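Local coordinates for protein endopolygalacturonase (Chondrostereum purpureum, PDB 1KCC) that probably hydrolyses the alpha-1,4 linkages between galacturonate units of polygalacturonan, as a family 28 glycoside hydrolase with a right-handed parallel beta-helix fold, at residues 83-88 against 150-155; 193-198 against 220-225. One frame throughout, in Å; residues are numbered along the deposited sequence.

How the interactions relate
Both contacts lie along the substrate cleft of the beta-helix and touch the same bound galacturonate, but they do not touch each other; their centres are about 15 Å apart. Interaction 1 is partly buried and joins two loops. It is small, has no hydrogen bond between its segments, and rests on van der Waals contacts. Interaction 2 is a buried contact between successive turns of the helix. Backbone hydrogen bonds hold it, one water helps, and a methionine, in one of its two conformers, lies against the histidine. H150 and N151 turn to the ring hydroxyls O2 and O3 of the sugar, whereas H195 takes the sugar carboxylate.

Interaction 1 (83-88 against 150-155); sequences LYWDGK and HNTDGF. With GTR (beta-D-galactopyranuronic acid), chain B.
W85 and T152 meet at about a right angle. The indole NE1 lies 4.1 Å from the methyl CG2 of T152, and the methyl approaches the ring obliquely. W85 NE1 donates to the S117 carbonyl, and T152 OG1 is hydrogen-bonded to Q172 OE1. The touch between the two is therefore van der Waals only. T152 places OG1 between its backbone N and carbonyl carbon (chi1 44°), which sends CG2 to the indole. Further along, the carbonyl O of K88 lies 4.2 Å from H150 CD2. H150 has CG opposite its backbone N (chi1 -162°), and its ring extends to the sugar. NE2 and galacturonate O2 form a 2.7 Å hydrogen bond at the ring edge, in the imidazole plane. N151 ND2 donates to O3 of the same sugar at 3.0 Å. Its other amide atom, OD1, accepts from T90 N, so both ends of the amide are held and its flip is fixed. On the facing loop, D86 OD1 accepts from K88 N in an Asx turn, met from above the carboxylate plane. D86 also forms a salt bridge with K96. The contact joins the loop between strands 76-78 and 101-104 to the loop between strands 130-139 and 155-158. A G87–L148 backbone hydrogen bond ties these loops beside the cleft, and F155 begins the next strand, packed on strand 162-170.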
loop_
_atom_site.group_PDB
_atom_site.type_symbol
_atom_site.label_atom_id
_atom_site.label_comp_id
_atom_site.label_asym_id
_atom_site.label_seq_id
_atom_site.Cartn_x
_atom_site.Cartn_y
_atom_site.Cartn_z
ATOM N N LEU A 83 12.629 -6.296 16.654
ATOM C CA LEU A 83 14.053 -6.547 16.770
ATOM C C LEU A 83 14.888 -5.638 15.874
ATOM O O LEU A 83 16.111 -5.601 16.049
ATOM C CB LEU A 83 14.370 -8.017 16.451
ATOM C CG LEU A 83 13.642 -9.016 17.339
ATOM C CD1 LEU A 83 14.044 -10.448 16.898
ATOM C CD2 LEU A 83 13.873 -8.800 18.826
ATOM N N TYR A 84 14.241 -4.951 14.954
ATOM C CA TYR A 84 14.916 -4.090 13.985
ATOM C C TYR A 84 14.553 -2.622 14.177
ATOM O O TYR A 84 15.386 -1.730 13.954
ATOM C CB TYR A 84 14.549 -4.455 12.551
ATOM C CG TYR A 84 14.706 -5.883 12.119
ATOM C CD1 TYR A 84 15.818 -6.324 11.417
ATOM C CD2 TYR A 84 13.689 -6.798 12.412
ATOM C CE1 TYR A 84 15.933 -7.641 11.039
ATOM C CE2 TYR A 84 13.775 -8.132 11.985
ATOM C CZ TYR A 84 14.889 -8.529 11.294
ATOM O OH TYR A 84 15.006 -9.806 10.811
ATOM N N TRP A 85 13.295 -2.320 14.554
ATOM C CA TRP A 85 12.832 -0.931 14.517
ATOM C C TRP A 85 13.684 -0.022 15.389
ATOM O O TRP A 85 13.935 -0.310 16.584
ATOM C CB TRP A 85 11.394 -0.869 15.065
ATOM C CG TRP A 85 10.390 -1.602 14.208
ATOM C CD1 TRP A 85 10.455 -1.861 12.850
ATOM C CD2 TRP A 85 9.169 -2.184 14.688
ATOM N NE1 TRP A 85 9.325 -2.562 12.458
ATOM C CE2 TRP A 85 8.527 -2.782 13.579
ATOM C CE3 TRP A 85 8.566 -2.286 15.961
ATOM C CZ2 TRP A 85 7.321 -3.438 13.687
ATOM C CZ3 TRP A 85 7.361 -2.955 16.063
ATOM C CH2 TRP A 85 6.735 -3.539 14.946
ATOM N N ASP A 86 14.061 1.099 14.805
ATOM C CA ASP A 86 14.966 2.066 15.500
ATOM C C ASP A 86 14.558 3.491 15.208
ATOM O O ASP A 86 15.343 4.417 15.427
ATOM C CB ASP A 86 16.399 1.791 15.064
ATOM C CG ASP A 86 16.656 2.171 13.621
ATOM O OD1 ASP A 86 15.674 2.330 12.852
ATOM O OD2 ASP A 86 17.873 2.255 13.222
ATOM N N GLY A 87 13.328 3.732 14.726
ATOM C CA GLY A 87 12.891 5.063 14.408
ATOM C C GLY A 87 13.339 5.583 13.052
ATOM O O GLY A 87 12.908 6.677 12.689
ATOM N N LYS A 88 14.182 4.838 12.311
ATOM C CA LYS A 88 14.758 5.363 11.058
ATOM C C LYS A 88 14.286 4.597 9.859
ATOM O O LYS A 88 14.540 5.031 8.711
ATOM C CB LYS A 88 16.281 5.380 11.132
ATOM C CG LYS A 88 16.791 6.292 12.287
ATOM C CD LYS A 88 18.309 6.287 12.321
ATOM C CE LYS A 88 18.863 7.350 13.293
ATOM N NZ LYS A 88 20.393 7.464 13.096
ATOM N N HIS A 150 8.782 2.395 11.269
ATOM C CA HIS A 150 8.857 3.447 10.253
ATOM C C HIS A 150 8.945 2.774 8.891
ATOM O O HIS A 150 9.507 1.668 8.752
ATOM C CB HIS A 150 10.025 4.358 10.546
ATOM C CG HIS A 150 9.881 5.679 9.819
ATOM N ND1 HIS A 150 8.996 6.647 10.214
ATOM C CD2 HIS A 150 10.533 6.149 8.726
ATOM C CE1 HIS A 150 9.065 7.695 9.395
ATOM N NE2 HIS A 150 10.014 7.418 8.477
ATOM N N ASN A 151 8.416 3.420 7.862
ATOM C CA ASN A 151 8.412 2.843 6.509
ATOM C C ASN A 151 7.722 1.459 6.496
ATOM O O ASN A 151 8.038 0.613 5.660
ATOM C CB ASN A 151 9.809 2.727 5.888
ATOM C CG ASN A 151 10.446 4.092 5.714
ATOM O OD1 ASN A 151 11.507 4.358 6.301
ATOM N ND2 ASN A 151 9.843 4.973 4.917
ATOM N N THR A 152 6.714 1.320 7.362
ATOM C CA THR A 152 5.969 0.041 7.483
ATOM C C THR A 152 4.744 0.002 6.566
ATOM O O THR A 152 3.648 -0.349 6.988
ATOM C CB THR A 152 5.610 -0.185 8.952
ATOM O OG1 THR A 152 5.123 1.080 9.462
ATOM C CG2 THR A 152 6.820 -0.659 9.762
ATOM N N ASP A 153 4.991 0.298 5.275
ATOM C CA ASP A 153 3.883 0.331 4.320
ATOM C C ASP A 153 3.092 -0.983 4.366
ATOM O O ASP A 153 3.654 -2.060 4.436
ATOM C CB ASP A 153 4.425 0.437 2.887
ATOM C CG ASP A 153 5.294 1.623 2.570
ATOM O OD1 ASP A 153 5.892 2.200 3.498
ATOM O OD2 ASP A 153 5.404 1.972 1.369
ATOM N N GLY A 154 1.758 -0.877 4.246
ATOM C CA GLY A 154 0.965 -2.089 4.210
ATOM C C GLY A 154 1.154 -2.865 2.916
ATOM O O GLY A 154 1.606 -4.016 2.908
ATOM N N PHE A 155 0.805 -2.195 1.801
ATOM C CA PHE A 155 0.868 -2.766 0.476
ATOM C C PHE A 155 1.579 -1.785 -0.461
ATOM O O PHE A 155 1.138 -0.648 -0.565
ATOM C CB PHE A 155 -0.527 -3.016 -0.118
ATOM C CG PHE A 155 -1.391 -3.878 0.760
ATOM C CD1 PHE A 155 -1.359 -5.284 0.607
ATOM C CD2 PHE A 155 -2.238 -3.348 1.711
ATOM C CE1 PHE A 155 -2.173 -6.069 1.430
ATOM C CE2 PHE A 155 -3.015 -4.129 2.523
ATOM C CZ PHE A 155 -2.992 -5.516 2.402
HETATM C C1 GTR B . 8.178 9.872 5.908
HETATM C C2 GTR B . 9.181 8.785 5.557
HETATM C C3 GTR B . 9.461 8.809 4.140
HETATM C C4 GTR B . 8.171 8.631 3.284
HETATM C C5 GTR B . 7.201 9.723 3.775
HETATM C C6 GTR B . 5.855 9.582 3.093
HETATM O O1 GTR B . 7.873 9.859 7.270
HETATM O O2 GTR B . 10.382 8.999 6.327
HETATM O O3 GTR B . 10.398 7.700 3.806
HETATM O O4 GTR B . 7.641 7.309 3.463
HETATM O O5 GTR B . 6.969 9.636 5.198
HETATM O O6A GTR B . 4.823 9.227 3.703
HETATM O O6B GTR B . 5.860 9.867 1.890
#

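Interaction 2 (193-198 against 220-225); sequences GGHGIS and RSMYGV. With GTR (beta-D-galactopyranuronic acid), chain B.
Backbone hydrogen bonds set the frame between G193-S198 and R220-V225. M222 N donates to G194 O at 2.8 Å, in the carbonyl plane. I197 N reaches G224 O at 3.0 Å, nearly straight (173°). The bond from G193 N to R220 O is weak. I197 and V225 form a parallel bridge, and V225 CA-H points at I197 O. One water accepts from G196 N and donates to S221 OG, bridging the two segments; S221 OG is also hydrogen-bonded to T219 O.

Aromatic and sulfur contacts gather on H195. M222 runs alongside it, pointing the same way. In the conformer given, its methyl CE lies over one face of the H195 ring, 3.9 Å from the centroid, in a CH-pi contact, and SD meets the ring obliquely. This detail is doubtful, because M222 has a second conformer. Y223 turns the edge of its ring to H195 O, with CD2 3.4 Å from that oxygen; its OH is hydrogen-bonded to K253 and D265.

Charged and apolar groups finish the contact. The R220 guanidinium lays one face over G193 CA, and its NH2 forms a salt bridge with D144. I197 CB and V225 CG1 touch at 4.2 Å.

Toward the sugar, H195 ND1 donates to carboxylate oxygen O6A at 2.7 Å, close to straight (164°) and near the ring plane. H195 is predicted to be an active-site residue. This bond, with the backbone bonds of G194 and I197 on either side in sequence, probably orients the imidazole against the bound galacturonate; M222 is a less certain wall.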
loop_
_atom_site.group_PDB
_atom_site.type_symbol
_atom_site.label_atom_id
_atom_site.label_comp_id
_atom_site.label_asym_id
_atom_site.label_seq_id
_atom_site.Cartn_x
_atom_site.Cartn_y
_atom_site.Cartn_z
ATOM N N GLY A 193 -3.165 4.667 11.764
ATOM C CA GLY A 193 -1.846 4.917 12.336
ATOM C C GLY A 193 -0.819 5.473 11.361
ATOM O O GLY A 193 0.167 6.085 11.789
ATOM N N GLY A 194 -1.036 5.256 10.053
ATOM C CA GLY A 194 0.017 5.478 9.054
ATOM C C GLY A 194 -0.158 6.803 8.339
ATOM O O GLY A 194 -0.489 7.840 8.940
ATOM N N HIS A 195 0.176 6.778 7.039
ATOM C CA HIS A 195 0.248 7.966 6.211
ATOM C C HIS A 195 -0.857 7.994 5.154
ATOM O O HIS A 195 -0.779 8.860 4.268
ATOM C CB HIS A 195 1.628 8.128 5.571
ATOM C CG HIS A 195 2.747 8.346 6.580
ATOM N ND1 HIS A 195 4.052 8.593 6.199
ATOM C CD2 HIS A 195 2.749 8.349 7.925
ATOM C CE1 HIS A 195 4.799 8.720 7.270
ATOM N NE2 HIS A 195 4.035 8.567 8.342
ATOM N N GLY A 196 -1.855 7.160 5.283
ATOM C CA GLY A 196 -3.046 7.256 4.401
ATOM C C GLY A 196 -2.910 6.423 3.152
ATOM O O GLY A 196 -2.074 5.524 3.010
ATOM N N ILE A 197 -3.813 6.720 2.216
ATOM C CA ILE A 197 -3.925 5.943 0.962
ATOM C C ILE A 197 -3.243 6.723 -0.150
ATOM O O ILE A 197 -3.682 7.835 -0.473
ATOM C CB ILE A 197 -5.400 5.705 0.620
ATOM C CG1 ILE A 197 -6.084 4.847 1.708
ATOM C CG2 ILE A 197 -5.545 5.074 -0.762
ATOM C CD1 ILE A 197 -7.615 4.802 1.525
ATOM N N SER A 198 -2.135 6.172 -0.676
ATOM C CA SER A 198 -1.289 6.940 -1.592
ATOM C C SER A 198 -1.173 6.301 -2.970
ATOM O O SER A 198 -1.053 5.087 -3.141
ATOM C CB SER A 198 0.116 7.080 -1.020
ATOM O OG SER A 198 0.084 7.944 0.085
ATOM N N ARG A 220 -6.679 8.199 12.264
ATOM C CA ARG A 220 -5.451 8.427 13.023
ATOM C C ARG A 220 -4.221 8.301 12.123
ATOM O O ARG A 220 -3.311 7.495 12.329
ATOM C CB ARG A 220 -5.391 7.438 14.214
ATOM C CG ARG A 220 -4.355 7.999 15.263
ATOM C CD ARG A 220 -4.289 7.115 16.484
ATOM N NE ARG A 220 -3.946 5.724 16.175
ATOM C CZ ARG A 220 -2.696 5.308 16.041
ATOM N NH1 ARG A 220 -1.623 6.066 16.184
ATOM N NH2 ARG A 220 -2.464 4.047 15.745
ATOM N N SER A 221 -4.200 9.132 11.064
ATOM C CA SER A 221 -3.211 9.060 10.013
ATOM C C SER A 221 -2.672 10.428 9.705
ATOM O O SER A 221 -3.310 11.470 9.963
ATOM C CB SER A 221 -3.798 8.396 8.764
ATOM O OG SER A 221 -4.107 7.036 9.009
ATOM N N MET A 222 -1.480 10.480 9.087
ATOM C CA MET A 222 -0.864 11.772 8.786
ATOM C C MET A 222 -1.524 12.464 7.601
ATOM O O MET A 222 -1.557 13.710 7.544
ATOM C CB MET A 222 0.642 11.582 8.474
ATOM C CG MET A 222 1.339 11.165 9.764
ATOM S SD MET A 222 3.085 11.531 9.704
ATOM C CE MET A 222 3.176 12.274 8.126
ATOM N N TYR A 223 -2.006 11.686 6.638
ATOM C CA TYR A 223 -2.689 12.187 5.436
ATOM C C TYR A 223 -3.906 11.305 5.231
ATOM O O TYR A 223 -3.926 10.131 5.655
ATOM C CB TYR A 223 -1.822 12.107 4.194
ATOM C CG TYR A 223 -0.440 12.738 4.296
ATOM C CD1 TYR A 223 -0.190 14.041 3.912
ATOM C CD2 TYR A 223 0.615 11.936 4.772
ATOM C CE1 TYR A 223 1.074 14.538 4.016
ATOM C CE2 TYR A 223 1.893 12.482 4.848
ATOM C CZ TYR A 223 2.099 13.817 4.482
ATOM O OH TYR A 223 3.386 14.306 4.535
ATOM N N GLY A 224 -4.930 11.853 4.572
ATOM C CA GLY A 224 -6.086 11.006 4.194
ATOM C C GLY A 224 -5.806 10.263 2.900
ATOM O O GLY A 224 -5.595 9.066 2.879
ATOM N N VAL A 225 -5.802 11.050 1.779
ATOM C CA VAL A 225 -5.385 10.501 0.491
ATOM C C VAL A 225 -4.334 11.437 -0.113
ATOM O O VAL A 225 -4.388 12.663 0.060
ATOM C CB VAL A 225 -6.568 10.271 -0.484
ATOM C CG1 VAL A 225 -7.567 9.307 0.105
ATOM C CG2 VAL A 225 -7.246 11.612 -0.849
HETATM C C1 GTR B . 8.178 9.872 5.908
HETATM C C2 GTR B . 9.181 8.785 5.557
HETATM C C3 GTR B . 9.461 8.809 4.140
HETATM C C4 GTR B . 8.171 8.631 3.284
HETATM C C5 GTR B . 7.201 9.723 3.775
HETATM C C6 GTR B . 5.855 9.582 3.093
HETATM O O1 GTR B . 7.873 9.859 7.270
HETATM O O2 GTR B . 10.382 8.999 6.327
HETATM O O3 GTR B . 10.398 7.700 3.806
HETATM O O4 GTR B . 7.641 7.309 3.463
HETATM O O5 GTR B . 6.969 9.636 5.198
HETATM O O6A GTR B . 4.823 9.227 3.703
HETATM O O6B GTR B . 5.860 9.867 1.890
HETATM O O HOH W 1 -2.935 5.315 7.157
#